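Local coordinates for transthyretin-like protein (Klebsiella pneumoniae subsp. pneumoniae, PDB 3QVA), which probably catalyses the hydrolysis of 5-hydroxyisourate to 2-oxo-4-hydroxy-4-carboxy-5-ureidoimidazoline in purine metabolism, acting as a homotetramer of the transthyretin family, at residues Gly70-Phe73 and Ala74-Gly77. Numbering follows the deposited sequence.
Sequences GAWF and ARAG
Arg75 folding back over Ala71 and Trp72 is a local contact in the short surface helix 69-75, running into its C-terminal end, between strands 62-67 and 82-90. Two backbone bonds set the spacing: Ala74 N reaches Gly70 O at 2.9 Å, and Arg75 N reaches Ala71 O at 3.0 Å. The arginine chain bends at chi3 (-61°), which turns its guanidinium back along the helix. Ala71 O and Trp72 CA lie against one face of that group, toward its rim, while NH1 passes 3.7 Å from Ala71 CB. NH2 meets the indole at its edge, near the ring plane, 3.7 Å from Trp72 CD1; with the two planes 76° apart, this is an edge approach and not a cation-pi stack. With CG anti to the backbone N (chi1 -174°), the Trp72 ring is directed to the body of the domain, where NE1 donates to Glu26 O and the indole touches Val28 and Ile105. Its CE3 lies over one face of the Phe73 ring, offset toward the rim; that ring is buried against Asp18, Ile105 and Pro107. Toward the C-terminal end the regular bonding weakens: Ala76 N makes weak bonds to both Trp72 O and Phe73 O. Gly77, with positive phi, returns its N to Ala74 O at 2.9 Å, and Arg78 N turns back to Phe73 O, the pairing that defines a Schellman motif at a helix C-terminus.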
loop_
_atom_site.group_PDB
_atom_site.type_symbol
_atom_site.label_atom_id
_atom_site.label_comp_id
_atom_site.label_asym_id
_atom_site.label_seq_id
_atom_site.Cartn_x
_atom_site.Cartn_y
_atom_site.Cartn_z
ATOM N N GLY A 70 13.646 -9.378 4.807
ATOM C CA GLY A 70 14.821 -8.732 5.394
ATOM C C GLY A 70 16.105 -9.388 4.923
ATOM O O GLY A 70 17.065 -8.699 4.554
ATOM N N ALA A 71 16.105 -10.721 4.907
ATOM C CA ALA A 71 17.253 -11.509 4.438
ATOM C C ALA A 71 17.529 -11.263 2.959
ATOM O O ALA A 71 18.692 -11.173 2.546
ATOM C CB ALA A 71 17.027 -12.993 4.702
ATOM N N TRP A 72 16.460 -11.156 2.171
ATOM C CA TRP A 72 16.560 -10.874 0.743
ATOM C C TRP A 72 17.178 -9.493 0.484
ATOM O O TRP A 72 18.088 -9.363 -0.342
ATOM C CB TRP A 72 15.183 -10.998 0.083
ATOM C CG TRP A 72 15.187 -10.862 -1.401
ATOM C CD1 TRP A 72 15.547 -11.815 -2.310
ATOM C CD2 TRP A 72 14.775 -9.717 -2.159
ATOM N NE1 TRP A 72 15.396 -11.331 -3.587
ATOM C CE2 TRP A 72 14.931 -10.043 -3.524
ATOM C CE3 TRP A 72 14.304 -8.441 -1.817
ATOM C CZ2 TRP A 72 14.621 -9.147 -4.552
ATOM C CZ3 TRP A 72 13.989 -7.548 -2.846
ATOM C CH2 TRP A 72 14.154 -7.908 -4.196
ATOM N N PHE A 73 16.709 -8.474 1.206
ATOM C CA PHE A 73 17.276 -7.137 1.059
ATOM C C PHE A 73 18.742 -7.109 1.484
ATOM O O PHE A 73 19.568 -6.488 0.812
ATOM C CB PHE A 73 16.479 -6.087 1.838
ATOM C CG PHE A 73 15.193 -5.672 1.171
ATOM C CD1 PHE A 73 13.983 -5.757 1.857
ATOM C CD2 PHE A 73 15.191 -5.175 -0.131
ATOM C CE1 PHE A 73 12.783 -5.358 1.254
ATOM C CE2 PHE A 73 14.004 -4.778 -0.747
ATOM C CZ PHE A 73 12.787 -4.871 -0.043
ATOM N N ALA A 74 19.050 -7.797 2.584
ATOM C CA ALA A 74 20.412 -7.857 3.125
ATOM C C ALA A 74 21.411 -8.522 2.176
ATOM O O ALA A 74 22.567 -8.084 2.083
ATOM C CB ALA A 74 20.417 -8.548 4.480
ATOM N N ARG A 75 20.970 -9.569 1.476
ATOM C CA ARG A 75 21.808 -10.265 0.493
ATOM C C ARG A 75 22.166 -9.376 -0.690
ATOM O O ARG A 75 23.199 -9.574 -1.336
ATOM C CB ARG A 75 21.126 -11.532 -0.020
ATOM C CG ARG A 75 21.191 -12.699 0.937
ATOM C CD ARG A 75 20.833 -14.004 0.239
ATOM N NE ARG A 75 19.475 -14.013 -0.301
ATOM C CZ ARG A 75 18.383 -14.312 0.402
ATOM N NH1 ARG A 75 18.474 -14.615 1.691
ATOM N NH2 ARG A 75 17.195 -14.296 -0.185
ATOM N N ALA A 76 21.300 -8.404 -0.961
ATOM C CA ALA A 76 21.517 -7.408 -1.999
ATOM C C ALA A 76 22.208 -6.158 -1.440
ATOM O O ALA A 76 22.370 -5.166 -2.151
ATOM C CB ALA A 76 20.196 -7.039 -2.639
ATOM N N GLY A 77 22.603 -6.209 -0.166
ATOM C CA GLY A 77 23.304 -5.095 0.490
ATOM C C GLY A 77 22.443 -3.889 0.834
ATOM O O GLY A 77 22.932 -2.751 0.868
#